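Local coordinates for uncharacterized protein (Bacteroides eggerthii DSM 20697, PDB 4ECO), which is of unknown function but, as a leucine-rich repeat protein, probably binds other proteins, at residues E37-L42 / A58-N63; V119-F124 / R142-K147; K138-M141 / Q146-F149; I181-T186 / I312-L317; T263-F268 / K292-A297. One frame throughout, in Å; residues are numbered along the deposited sequence.

Contact 1. Residues E37-L42 / A58-N63; sequences EIWDAL and ANWNFN
Trp39 holds CG anti to its own backbone N (chi1 -170°), while Trp60 and Phe62 both have CG beside theirs. These settings bring the three rings together. Trp39 stands out from the last turn of helix 27-41, and residues 58-63 pass across it. The edge of Phe62 meets one face of the Trp39 indole, CE2 lying 3.5 Å from Trp39 CD2. This is an edge-to-face (T-shaped) pair with planes at 60°. The Trp60 ring is nearly parallel to Trp39 but slid aside, so the two hardly overlap. Its CE3 lies 3.5 Å from Trp39 CD1. The result is an aromatic cluster within a leucine-rich repeat family region, tying the helix to the loop before strand 75-77. Trp47 adds an edge-to-face ring to both tryptophans. The indole N-H of Trp39 is also used. Trp39 NE1 gives a nearly straight hydrogen bond to Asn59 OD1, 3.1 Å away and in the indole plane. The Asn59 amide is fixed at its other end by ND2, which bonds to Gly44 O.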
# COMPACT_ATOMS: atom_id res chain seq x y z
N GLU A 37 24.38 -8.41 -30.85
CA GLU A 37 25.11 -7.16 -30.71
C GLU A 37 24.76 -6.49 -29.34
O GLU A 37 25.65 -5.96 -28.67
CB GLU A 37 24.81 -6.24 -31.90
CG GLU A 37 25.91 -5.21 -32.14
CD GLU A 37 25.91 -4.57 -33.51
OE1 GLU A 37 25.77 -5.31 -34.52
OE2 GLU A 37 26.10 -3.34 -33.58
N ILE A 38 23.49 -6.59 -28.92
CA ILE A 38 23.00 -6.08 -27.63
C ILE A 38 23.71 -6.86 -26.50
O ILE A 38 24.26 -6.25 -25.59
CB ILE A 38 21.45 -6.18 -27.56
CG1 ILE A 38 20.83 -5.03 -28.38
CG2 ILE A 38 20.92 -6.18 -26.10
CD1 ILE A 38 19.39 -5.26 -28.84
N TRP A 39 23.72 -8.20 -26.59
CA TRP A 39 24.37 -9.12 -25.66
C TRP A 39 25.86 -8.77 -25.53
O TRP A 39 26.34 -8.56 -24.42
CB TRP A 39 24.17 -10.57 -26.15
CG TRP A 39 24.58 -11.63 -25.17
CD1 TRP A 39 23.88 -12.06 -24.07
CD2 TRP A 39 25.70 -12.51 -25.29
NE1 TRP A 39 24.54 -13.11 -23.46
CE2 TRP A 39 25.64 -13.43 -24.21
CE3 TRP A 39 26.73 -12.65 -26.23
CZ2 TRP A 39 26.59 -14.44 -24.03
CZ3 TRP A 39 27.71 -13.61 -26.01
CH2 TRP A 39 27.63 -14.49 -24.93
N ASP A 40 26.57 -8.60 -26.68
CA ASP A 40 27.99 -8.22 -26.74
C ASP A 40 28.27 -6.89 -26.04
O ASP A 40 29.20 -6.81 -25.24
CB ASP A 40 28.47 -8.14 -28.20
CG ASP A 40 28.61 -9.46 -28.92
OD1 ASP A 40 28.75 -10.50 -28.24
OD2 ASP A 40 28.61 -9.45 -30.18
N ALA A 41 27.46 -5.85 -26.34
CA ALA A 41 27.58 -4.51 -25.77
C ALA A 41 27.31 -4.47 -24.25
O ALA A 41 27.84 -3.61 -23.55
CB ALA A 41 26.61 -3.58 -26.47
N LEU A 42 26.46 -5.38 -23.76
CA LEU A 42 26.05 -5.42 -22.35
C LEU A 42 26.78 -6.52 -21.57
O LEU A 42 26.27 -6.99 -20.54
CB LEU A 42 24.52 -5.58 -22.24
CG LEU A 42 23.71 -4.40 -22.79
CD1 LEU A 42 22.25 -4.63 -22.62
CD2 LEU A 42 24.10 -3.10 -22.12
N ALA A 58 20.71 -18.82 -15.50
CA ALA A 58 20.59 -18.93 -16.97
C ALA A 58 21.33 -17.78 -17.68
O ALA A 58 21.79 -16.83 -17.02
CB ALA A 58 19.12 -18.94 -17.38
N ASN A 59 21.46 -17.89 -19.05
CA ASN A 59 22.10 -16.91 -19.94
C ASN A 59 21.73 -17.20 -21.39
O ASN A 59 21.32 -18.31 -21.71
CB ASN A 59 23.64 -16.90 -19.75
CG ASN A 59 24.39 -15.74 -20.39
OD1 ASN A 59 23.83 -14.79 -20.96
ND2 ASN A 59 25.71 -15.79 -20.30
N TRP A 60 21.88 -16.21 -22.26
CA TRP A 60 21.69 -16.38 -23.68
C TRP A 60 22.81 -17.27 -24.24
O TRP A 60 23.90 -17.36 -23.67
CB TRP A 60 21.65 -15.02 -24.40
CG TRP A 60 20.46 -14.17 -24.05
CD1 TRP A 60 19.48 -14.46 -23.16
CD2 TRP A 60 20.13 -12.90 -24.63
NE1 TRP A 60 18.54 -13.45 -23.14
CE2 TRP A 60 18.92 -12.48 -24.03
CE3 TRP A 60 20.72 -12.08 -25.61
CZ2 TRP A 60 18.32 -11.25 -24.35
CZ3 TRP A 60 20.12 -10.88 -25.94
CH2 TRP A 60 18.93 -10.48 -25.32
N ASN A 61 22.53 -17.97 -25.33
CA ASN A 61 23.51 -18.84 -25.94
C ASN A 61 23.42 -18.68 -27.43
O ASN A 61 22.31 -18.74 -27.99
CB ASN A 61 23.27 -20.27 -25.51
CG ASN A 61 24.32 -21.20 -26.01
OD1 ASN A 61 24.19 -21.76 -27.09
ND2 ASN A 61 25.39 -21.38 -25.24
N PHE A 62 24.58 -18.41 -28.07
CA PHE A 62 24.66 -18.18 -29.51
C PHE A 62 25.50 -19.28 -30.18
O PHE A 62 25.82 -19.20 -31.37
CB PHE A 62 25.18 -16.75 -29.81
CG PHE A 62 24.26 -15.68 -29.29
CD1 PHE A 62 23.13 -15.30 -30.01
CD2 PHE A 62 24.48 -15.09 -28.05
CE1 PHE A 62 22.23 -14.37 -29.49
CE2 PHE A 62 23.58 -14.16 -27.53
CZ PHE A 62 22.46 -13.81 -28.25
N ASN A 63 25.80 -20.34 -29.42
CA ASN A 63 26.50 -21.51 -29.92
C ASN A 63 25.48 -22.53 -30.49
O ASN A 63 25.45 -23.70 -30.12
CB ASN A 63 27.37 -22.11 -28.82
CG ASN A 63 28.56 -21.24 -28.48
OD1 ASN A 63 29.01 -20.40 -29.27
ND2 ASN A 63 29.13 -21.48 -27.30

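Contact 2. Residues V119-F124 / R142-K147; sequences VNERLF and RMHYQK
A His-carboxylate hydrogen bond joins the loop after strand 109-111 to helix 144-149. His144 NE2 donates to Glu121 OE1 over 2.8 Å, and the N-H points almost straight at the oxygen (174°). The oxygen lies close to the imidazole plane, at the edge of the ring. Seen from the glutamate the geometry differs: the donor stands well above the carboxylate plane, and the two planes are 67° apart. CG of His144 is anti to the backbone N (chi1 -174°), which sends the ring from the helix toward the loop. Leu123 then covers one ring face. Its CD2 sits 3.5 Å from the His144 ring centroid, nearly on the ring normal, as a CH-pi contact. The other ring nitrogen, ND1, is hydrogen-bonded to His115 NE2. Both nitrogens of this buried ring are thus satisfied, and its rotation is fixed. The pairing is that of a buried histidine held by an acidic side chain, here joining a loop to the short helix 144-149.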
# COMPACT_ATOMS: atom_id res chain seq x y z
N VAL A 119 12.77 -7.67 -5.40
CA VAL A 119 11.96 -8.69 -4.67
C VAL A 119 12.08 -10.08 -5.33
O VAL A 119 11.22 -10.94 -5.13
CB VAL A 119 10.46 -8.29 -4.48
CG1 VAL A 119 10.32 -7.09 -3.56
CG2 VAL A 119 9.76 -8.04 -5.81
N ASN A 120 13.16 -10.30 -6.10
CA ASN A 120 13.48 -11.57 -6.78
C ASN A 120 12.25 -12.11 -7.58
O ASN A 120 11.82 -13.26 -7.42
CB ASN A 120 13.99 -12.62 -5.76
CG ASN A 120 14.54 -13.88 -6.37
OD1 ASN A 120 15.03 -13.93 -7.51
ND2 ASN A 120 14.46 -14.95 -5.59
N GLU A 121 11.68 -11.26 -8.45
CA GLU A 121 10.54 -11.59 -9.31
C GLU A 121 10.75 -11.12 -10.71
O GLU A 121 11.20 -10.00 -10.91
CB GLU A 121 9.25 -10.96 -8.78
CG GLU A 121 8.67 -11.63 -7.54
CD GLU A 121 7.31 -11.11 -7.17
OE1 GLU A 121 6.38 -11.18 -8.02
OE2 GLU A 121 7.15 -10.64 -6.02
N ARG A 122 10.40 -11.95 -11.70
CA ARG A 122 10.49 -11.51 -13.10
C ARG A 122 9.15 -10.90 -13.45
O ARG A 122 8.13 -11.59 -13.34
CB ARG A 122 10.87 -12.66 -14.04
CG ARG A 122 12.04 -12.32 -14.95
CD ARG A 122 12.34 -13.39 -16.00
NE ARG A 122 12.22 -14.77 -15.49
CZ ARG A 122 13.14 -15.41 -14.77
NH1 ARG A 122 14.26 -14.79 -14.40
NH2 ARG A 122 12.93 -16.65 -14.37
N LEU A 123 9.11 -9.59 -13.76
CA LEU A 123 7.82 -8.98 -14.07
C LEU A 123 7.44 -9.23 -15.52
O LEU A 123 6.25 -9.27 -15.85
CB LEU A 123 7.81 -7.48 -13.77
CG LEU A 123 8.29 -7.04 -12.40
CD1 LEU A 123 8.26 -5.55 -12.30
CD2 LEU A 123 7.47 -7.64 -11.31
N PHE A 124 8.45 -9.43 -16.37
CA PHE A 124 8.28 -9.71 -17.80
C PHE A 124 8.50 -11.19 -18.05
O PHE A 124 9.52 -11.75 -17.63
CB PHE A 124 9.26 -8.87 -18.64
CG PHE A 124 8.95 -7.40 -18.73
CD1 PHE A 124 8.90 -6.61 -17.59
CD2 PHE A 124 8.82 -6.78 -19.96
CE1 PHE A 124 8.63 -5.25 -17.68
CE2 PHE A 124 8.58 -5.41 -20.05
CZ PHE A 124 8.48 -4.66 -18.91
N ARG A 142 0.04 -4.34 -13.91
CA ARG A 142 0.01 -2.91 -13.55
C ARG A 142 -0.08 -2.73 -12.03
O ARG A 142 0.58 -1.86 -11.47
CB ARG A 142 -1.18 -2.21 -14.24
CG ARG A 142 -0.95 -1.82 -15.68
CD ARG A 142 -2.02 -0.88 -16.17
NE ARG A 142 -1.55 -0.08 -17.31
CZ ARG A 142 -2.31 0.73 -18.04
NH1 ARG A 142 -3.60 0.85 -17.77
NH2 ARG A 142 -1.78 1.40 -19.05
N MSE A 143 -0.86 -3.60 -11.36
CA MSE A 143 -1.11 -3.61 -9.91
C MSE A 143 -0.00 -4.28 -9.12
O MSE A 143 -0.11 -4.33 -7.88
CB MSE A 143 -2.43 -4.35 -9.61
CG MSE A 143 -3.67 -3.70 -10.22
SE MSE A 143 -3.83 -1.82 -9.83
CE MSE A 143 -4.03 -1.93 -7.88
N HIS A 144 1.04 -4.81 -9.79
CA HIS A 144 2.13 -5.53 -9.11
C HIS A 144 2.87 -4.65 -8.11
O HIS A 144 3.16 -5.14 -7.02
CB HIS A 144 3.14 -6.16 -10.09
CG HIS A 144 4.17 -7.01 -9.41
ND1 HIS A 144 5.23 -6.45 -8.71
CD2 HIS A 144 4.24 -8.36 -9.32
CE1 HIS A 144 5.89 -7.47 -8.20
NE2 HIS A 144 5.35 -8.64 -8.55
N TYR A 145 3.21 -3.37 -8.46
CA TYR A 145 3.94 -2.53 -7.52
C TYR A 145 3.06 -2.25 -6.32
O TYR A 145 3.53 -2.31 -5.17
CB TYR A 145 4.43 -1.22 -8.15
CG TYR A 145 5.33 -0.39 -7.24
CD1 TYR A 145 4.80 0.55 -6.36
CD2 TYR A 145 6.72 -0.53 -7.28
CE1 TYR A 145 5.62 1.32 -5.54
CE2 TYR A 145 7.54 0.24 -6.46
CZ TYR A 145 6.99 1.15 -5.59
OH TYR A 145 7.81 1.90 -4.80
N GLN A 146 1.77 -1.99 -6.59
CA GLN A 146 0.75 -1.68 -5.59
C GLN A 146 0.61 -2.82 -4.57
O GLN A 146 0.74 -2.55 -3.38
CB GLN A 146 -0.59 -1.40 -6.29
CG GLN A 146 -1.74 -0.96 -5.37
CD GLN A 146 -1.53 0.37 -4.69
OE1 GLN A 146 -0.79 1.24 -5.15
NE2 GLN A 146 -2.20 0.55 -3.57
N LYS A 147 0.40 -4.07 -5.04
CA LYS A 147 0.24 -5.20 -4.12
C LYS A 147 1.52 -5.47 -3.33
O LYS A 147 1.42 -5.87 -2.17
CB LYS A 147 -0.25 -6.50 -4.81
CG LYS A 147 0.59 -7.03 -5.99
CD LYS A 147 0.13 -8.44 -6.45
CE LYS A 147 0.63 -8.88 -7.83
NZ LYS A 147 -0.14 -8.27 -8.97

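Contact 3. Residues K138-M141 / Q146-F149; sequences KQKM and QKTF
Lys147 reaches across from helix 144-149 and lays its amino end over the backbone of Lys140, in helix 135-142. Its NZ comes within 3.0 Å of Lys140 O. The same nitrogen is 4.1 Å from CG of Lys140, so it also lies beside the aliphatic base of that side chain. CG of Lys147 sits between its backbone N and carbonyl carbon (chi1 55°), and the chain runs extended until it bends at chi4. That last bend turns the amino group to the carbonyl. The two lysine side chains cross at a slant. Lys140 starts off pointing away from the other helix, with its chain extended as far as CE and then bent. The amino groups, Lys140 NZ and Lys147 NZ, stay 5.2 Å apart, and their like charges would be expected to disfavour a closer approach. The contact is small and lies at the surface. It spans the break between two consecutive short helices, 135-142 and 144-149. Behind it, Lys138 rests on Asp253 of strand 253-257, Met141 packs on Ile129, and Phe149 touches Tyr257 of that same strand.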
# COMPACT_ATOMS: atom_id res chain seq x y z
N LYS A 138 -2.61 -7.57 -18.14
CA LYS A 138 -2.03 -6.23 -18.16
C LYS A 138 -2.36 -5.54 -16.85
O LYS A 138 -1.45 -5.00 -16.21
CB LYS A 138 -2.54 -5.43 -19.36
CG LYS A 138 -1.88 -4.05 -19.50
CD LYS A 138 -2.61 -3.14 -20.49
CE LYS A 138 -1.87 -1.86 -20.71
NZ LYS A 138 -2.33 -1.15 -21.93
N GLN A 139 -3.65 -5.60 -16.42
CA GLN A 139 -4.11 -4.99 -15.18
C GLN A 139 -3.41 -5.59 -13.97
O GLN A 139 -2.87 -4.85 -13.15
CB GLN A 139 -5.63 -5.11 -15.02
CG GLN A 139 -6.32 -3.79 -15.34
CD GLN A 139 -5.86 -2.65 -14.47
OE1 GLN A 139 -5.87 -2.72 -13.23
NE2 GLN A 139 -5.44 -1.56 -15.12
N LYS A 140 -3.38 -6.94 -13.88
CA LYS A 140 -2.72 -7.68 -12.81
C LYS A 140 -1.31 -7.16 -12.62
O LYS A 140 -0.93 -6.78 -11.51
CB LYS A 140 -2.71 -9.19 -13.14
CG LYS A 140 -2.25 -10.12 -12.01
CD LYS A 140 -2.38 -11.58 -12.43
CE LYS A 140 -1.85 -12.56 -11.41
NZ LYS A 140 -0.40 -12.81 -11.55
N MSE A 141 -0.57 -7.09 -13.73
CA MSE A 141 0.81 -6.67 -13.82
C MSE A 141 0.95 -5.21 -13.44
O MSE A 141 1.85 -4.90 -12.66
CB MSE A 141 1.39 -6.97 -15.22
CG MSE A 141 1.71 -8.47 -15.38
SE MSE A 141 2.33 -9.42 -13.66
CE MSE A 141 1.01 -10.59 -13.66
N GLN A 146 1.77 -1.99 -6.59
CA GLN A 146 0.75 -1.68 -5.59
C GLN A 146 0.61 -2.82 -4.57
O GLN A 146 0.74 -2.55 -3.38
CB GLN A 146 -0.59 -1.40 -6.29
CG GLN A 146 -1.74 -0.96 -5.37
CD GLN A 146 -1.53 0.37 -4.69
OE1 GLN A 146 -0.79 1.24 -5.15
NE2 GLN A 146 -2.20 0.55 -3.57
N LYS A 147 0.40 -4.07 -5.04
CA LYS A 147 0.24 -5.20 -4.12
C LYS A 147 1.52 -5.47 -3.33
O LYS A 147 1.42 -5.87 -2.17
CB LYS A 147 -0.25 -6.50 -4.81
CG LYS A 147 0.59 -7.03 -5.99
CD LYS A 147 0.13 -8.44 -6.45
CE LYS A 147 0.63 -8.88 -7.83
NZ LYS A 147 -0.14 -8.27 -8.97
N THR A 148 2.69 -5.20 -3.90
CA THR A 148 3.98 -5.51 -3.28
C THR A 148 4.44 -4.48 -2.25
O THR A 148 4.92 -4.89 -1.18
CB THR A 148 5.09 -5.65 -4.35
OG1 THR A 148 4.60 -6.48 -5.38
CG2 THR A 148 6.39 -6.27 -3.78
N PHE A 149 4.34 -3.17 -2.58
CA PHE A 149 4.88 -2.14 -1.71
C PHE A 149 3.89 -1.14 -1.14
O PHE A 149 4.31 -0.32 -0.30
CB PHE A 149 5.92 -1.33 -2.51
CG PHE A 149 7.07 -2.13 -3.07
CD1 PHE A 149 8.12 -2.54 -2.24
CD2 PHE A 149 7.10 -2.48 -4.41
CE1 PHE A 149 9.18 -3.27 -2.76
CE2 PHE A 149 8.17 -3.19 -4.93
CZ PHE A 149 9.21 -3.58 -4.10

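Contact 4. Residues I181-T186 / I312-L317; sequences ITLKDT and IGYNNL
Ile181 comes nearest to Tyr314 through its backbone, and its side chain instead packs on Phe149 of helix 144-149. Thr182 follows, with CA 3.6 Å from Tyr314 OH. Its methyl CG2 is turned to the same oxygen at 3.8 Å, and the threonine and tyrosine side chains cross at about a right angle. Leu183 carries the polar link. Its backbone N-H donates to Tyr314 OH over 3.1 Å, with an angle of 163° at the hydrogen. The phenol oxygen therefore serves as acceptor for a loop amide. Leu183 also adds an apolar touch, CB lying 3.9 Å from Tyr314 CE1, and CG stands above one ring face near its rim. Tyr314 has CG beside its backbone N (chi1 -64°), and its ring extends from the loop after strand 309-311 to the 181-186 loop. Tyr339 stacks on this ring, and Tyr145 touches it from helix 144-149. Next to the tyrosine, Asn315 ND2 is hydrogen-bonded to Ile312 O over 2.8 Å, with the nitrogen above that carbonyl's plane, and also to Val280 O. Such bonds from a buried asparagine to backbone carbonyls of its own and the preceding turn are typical of the asparagine position in leucine-rich repeats.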
# COMPACT_ATOMS: atom_id res chain seq x y z
N ILE A 181 5.92 -5.21 1.52
CA ILE A 181 7.37 -5.07 1.65
C ILE A 181 7.71 -3.61 1.86
O ILE A 181 7.16 -2.73 1.19
CB ILE A 181 8.12 -5.65 0.40
CG1 ILE A 181 7.72 -7.10 0.06
CG2 ILE A 181 9.64 -5.46 0.45
CD1 ILE A 181 7.86 -8.14 1.18
N THR A 182 8.64 -3.36 2.79
CA THR A 182 9.21 -2.06 3.03
C THR A 182 10.66 -2.16 2.67
O THR A 182 11.36 -3.05 3.17
CB THR A 182 8.97 -1.55 4.46
OG1 THR A 182 7.57 -1.57 4.77
CG2 THR A 182 9.56 -0.14 4.69
N LEU A 183 11.12 -1.28 1.77
CA LEU A 183 12.52 -1.30 1.39
C LEU A 183 13.42 -0.87 2.53
O LEU A 183 13.13 0.12 3.22
CB LEU A 183 12.81 -0.40 0.19
CG LEU A 183 12.37 -0.84 -1.18
CD1 LEU A 183 13.05 0.01 -2.19
CD2 LEU A 183 12.73 -2.28 -1.45
N LYS A 184 14.52 -1.59 2.68
CA LYS A 184 15.60 -1.28 3.61
C LYS A 184 16.49 -0.26 2.87
O LYS A 184 16.68 -0.42 1.66
CB LYS A 184 16.34 -2.56 4.01
CG LYS A 184 15.42 -3.64 4.57
CD LYS A 184 16.12 -4.95 4.88
CE LYS A 184 15.16 -5.95 5.51
NZ LYS A 184 15.86 -7.08 6.18
N ASP A 185 16.98 0.80 3.56
CA ASP A 185 17.79 1.84 2.89
C ASP A 185 19.06 1.26 2.21
O ASP A 185 19.69 1.94 1.39
CB ASP A 185 18.16 2.97 3.86
CG ASP A 185 16.97 3.89 4.13
OD1 ASP A 185 16.06 3.48 4.90
OD2 ASP A 185 16.91 4.98 3.51
N THR A 186 19.37 -0.02 2.48
CA THR A 186 20.44 -0.78 1.86
C THR A 186 20.06 -1.05 0.39
O THR A 186 20.92 -1.03 -0.49
CB THR A 186 20.66 -2.10 2.62
OG1 THR A 186 20.46 -1.92 4.03
CG2 THR A 186 22.00 -2.74 2.31
N ILE A 312 5.21 7.28 -7.09
CA ILE A 312 6.28 8.26 -6.89
C ILE A 312 6.79 8.20 -5.41
O ILE A 312 7.43 9.15 -4.93
CB ILE A 312 5.82 9.69 -7.35
CG1 ILE A 312 7.01 10.66 -7.47
CG2 ILE A 312 4.65 10.26 -6.54
CD1 ILE A 312 6.90 11.70 -8.56
N GLY A 313 6.58 7.05 -4.76
CA GLY A 313 7.06 6.82 -3.40
C GLY A 313 8.58 6.72 -3.31
O GLY A 313 9.25 6.60 -4.34
N TYR A 314 9.12 6.75 -2.07
CA TYR A 314 10.57 6.68 -1.79
C TYR A 314 11.34 7.79 -2.56
O TYR A 314 12.33 7.54 -3.24
CB TYR A 314 11.15 5.29 -2.09
CG TYR A 314 10.59 4.17 -1.24
CD1 TYR A 314 11.16 3.87 -0.00
CD2 TYR A 314 9.54 3.38 -1.68
CE1 TYR A 314 10.67 2.82 0.78
CE2 TYR A 314 9.02 2.35 -0.89
CZ TYR A 314 9.61 2.06 0.33
OH TYR A 314 9.15 1.03 1.09
N ASN A 315 10.87 9.02 -2.43
CA ASN A 315 11.46 10.14 -3.11
C ASN A 315 11.64 11.30 -2.13
O ASN A 315 11.45 11.10 -0.93
CB ASN A 315 10.62 10.52 -4.34
CG ASN A 315 10.94 9.69 -5.56
OD1 ASN A 315 12.10 9.56 -5.98
ND2 ASN A 315 9.91 9.18 -6.21
N ASN A 316 12.04 12.49 -2.63
CA ASN A 316 12.31 13.63 -1.76
C ASN A 316 11.31 14.79 -1.90
O ASN A 316 11.61 15.89 -1.40
CB ASN A 316 13.71 14.15 -2.07
CG ASN A 316 14.81 13.14 -1.90
OD1 ASN A 316 14.97 12.48 -0.85
ND2 ASN A 316 15.62 13.02 -2.93
N LEU A 317 10.12 14.56 -2.52
CA LEU A 317 9.10 15.60 -2.72
C LEU A 317 8.74 16.34 -1.44
O LEU A 317 8.42 15.69 -0.45
CB LEU A 317 7.81 15.02 -3.29
CG LEU A 317 7.81 14.47 -4.69
CD1 LEU A 317 6.54 13.63 -4.92
CD2 LEU A 317 7.95 15.59 -5.71

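Contact 5. Residues T263-F268 / K292-A297; sequences TKLPTF and KDDWQA
The backbones come closest at Leu265 and Asp294, whose CA atoms are 6.3 Å apart, where an irregular loop passes the side of helix 288-300. Asp294 bridges the gap. Its OD2 accepts a hydrogen bond from the backbone N of Leu265, 2.9 Å long and nearly straight (168°). The N-H does not arrive in the carboxylate plane but from above it, 56° out. CG of Asp294 lies anti to the carbonyl carbon (chi1 -68°), a setting that carries the carboxylate out to the loop. The other oxygen, OD1, has a weak hydrogen bond to Gln290 NE2, one turn earlier in the helix. The carboxylate is thus held from both the loop and its own helix. Leu265 angles across the aspartate side chain, with CD1 3.6 Å from Asp294 CB. Lys264 takes part through its base, its CA lying 3.6 Å from Asp294 OD2. Its extended chain then leads away, and Lys264 NZ remains 6.7 Å from Asp294 OD1, too far for a salt bridge. The loop runs from strand 253-257 to strand 277-279, which pair in parallel with each other. Leu265 packs onward against Leu291 of the same helix and Ile286 just before it, while the Trp295 ring meets that of Phe320, beyond strand 309-311, at an angle.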
# COMPACT_ATOMS: atom_id res chain seq x y z
N THR A 263 19.44 12.86 -11.36
CA THR A 263 19.34 14.14 -10.65
C THR A 263 18.09 14.85 -11.13
O THR A 263 17.68 15.86 -10.56
CB THR A 263 20.60 15.00 -10.79
OG1 THR A 263 21.00 15.10 -12.16
CG2 THR A 263 21.74 14.51 -9.94
N LYS A 264 17.46 14.28 -12.17
CA LYS A 264 16.21 14.71 -12.80
C LYS A 264 15.61 13.54 -13.53
O LYS A 264 16.31 12.55 -13.76
CB LYS A 264 16.44 15.91 -13.76
CG LYS A 264 17.11 15.55 -15.09
CD LYS A 264 17.21 16.71 -16.05
CE LYS A 264 17.39 16.20 -17.44
NZ LYS A 264 17.86 17.27 -18.36
N LEU A 265 14.33 13.62 -13.89
CA LEU A 265 13.69 12.53 -14.66
C LEU A 265 14.12 12.64 -16.11
O LEU A 265 14.27 13.77 -16.59
CB LEU A 265 12.15 12.55 -14.55
CG LEU A 265 11.55 12.30 -13.17
CD1 LEU A 265 10.05 12.39 -13.22
CD2 LEU A 265 11.95 10.93 -12.63
N PRO A 266 14.31 11.49 -16.83
CA PRO A 266 14.67 11.58 -18.26
C PRO A 266 13.58 12.35 -19.02
O PRO A 266 12.39 12.25 -18.71
CB PRO A 266 14.81 10.12 -18.71
CG PRO A 266 14.19 9.32 -17.68
CD PRO A 266 14.17 10.09 -16.39
N THR A 267 14.01 13.19 -19.94
CA THR A 267 13.15 14.13 -20.66
C THR A 267 12.23 13.50 -21.71
O THR A 267 11.30 14.17 -22.20
CB THR A 267 14.03 15.18 -21.34
OG1 THR A 267 14.91 14.51 -22.25
CG2 THR A 267 14.85 16.00 -20.34
N PHE A 268 12.45 12.22 -22.05
CA PHE A 268 11.65 11.55 -23.08
C PHE A 268 10.22 11.30 -22.59
O PHE A 268 9.31 11.15 -23.41
CB PHE A 268 12.32 10.24 -23.54
CG PHE A 268 12.09 9.03 -22.67
CD1 PHE A 268 12.95 8.75 -21.61
CD2 PHE A 268 11.03 8.16 -22.91
CE1 PHE A 268 12.75 7.62 -20.81
CE2 PHE A 268 10.81 7.05 -22.10
CZ PHE A 268 11.67 6.78 -21.06
N LYS A 292 9.39 17.75 -8.32
CA LYS A 292 8.15 18.53 -8.35
C LYS A 292 8.01 19.19 -9.72
O LYS A 292 6.94 19.17 -10.33
CB LYS A 292 8.13 19.59 -7.22
CG LYS A 292 6.93 20.56 -7.21
CD LYS A 292 7.33 21.96 -6.74
CE LYS A 292 7.47 22.99 -7.86
NZ LYS A 292 6.15 23.50 -8.37
N ASP A 293 9.13 19.74 -10.23
CA ASP A 293 9.23 20.40 -11.53
C ASP A 293 9.05 19.40 -12.69
O ASP A 293 8.33 19.72 -13.64
CB ASP A 293 10.58 21.14 -11.63
CG ASP A 293 10.64 22.42 -10.79
OD1 ASP A 293 9.56 22.99 -10.48
OD2 ASP A 293 11.77 22.87 -10.49
N ASP A 294 9.65 18.19 -12.60
CA ASP A 294 9.50 17.15 -13.63
C ASP A 294 8.05 16.65 -13.67
O ASP A 294 7.49 16.49 -14.77
CB ASP A 294 10.48 15.98 -13.41
CG ASP A 294 11.95 16.30 -13.61
OD1 ASP A 294 12.28 17.00 -14.62
OD2 ASP A 294 12.78 15.77 -12.84
N TRP A 295 7.42 16.43 -12.47
CA TRP A 295 6.01 16.04 -12.36
C TRP A 295 5.13 17.14 -12.98
O TRP A 295 4.28 16.81 -13.83
CB TRP A 295 5.62 15.77 -10.89
CG TRP A 295 4.20 15.29 -10.63
CD1 TRP A 295 3.19 15.15 -11.53
CD2 TRP A 295 3.64 14.94 -9.34
NE1 TRP A 295 2.04 14.72 -10.90
CE2 TRP A 295 2.28 14.59 -9.56
CE3 TRP A 295 4.14 14.89 -8.03
CZ2 TRP A 295 1.43 14.20 -8.52
CZ3 TRP A 295 3.31 14.48 -7.00
CH2 TRP A 295 1.96 14.15 -7.25
N GLN A 296 5.41 18.44 -12.65
CA GLN A 296 4.65 19.58 -13.17
C GLN A 296 4.69 19.59 -14.68
O GLN A 296 3.65 19.74 -15.32
CB GLN A 296 5.16 20.92 -12.61
CG GLN A 296 4.15 22.05 -12.81
CD GLN A 296 4.35 23.24 -11.89
OE1 GLN A 296 4.22 23.18 -10.65
NE2 GLN A 296 4.56 24.37 -12.51
N ALA A 297 5.90 19.38 -15.23
CA ALA A 297 6.18 19.35 -16.66
C ALA A 297 5.35 18.27 -17.36
O ALA A 297 4.80 18.52 -18.43
CB ALA A 297 7.66 19.11 -16.89

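In the fold
Contact 2 is buried and contact 3 lies at the surface, although both use helix 144-149 and their centres are only 6 Å apart. Contacts 1, 4 and 5 are partly buried. Contact 1 stands apart, its centre about 37 Å from the centre of the chain, and touches none of the others. Contact 4 joins the inner group: Thr148 O and Ile181 N are 2.9 Å apart, a probable hydrogen bond. Contact 5 is nested in the loop that contact 4 closes, and Leu317 packs on its helix. The chemistry differs with place. Aromatic rings dominate contact 1, a histidine-glutamate pair contact 2, and lysines contact 3. In contacts 4 and 5 a side-chain oxygen receives a loop amide.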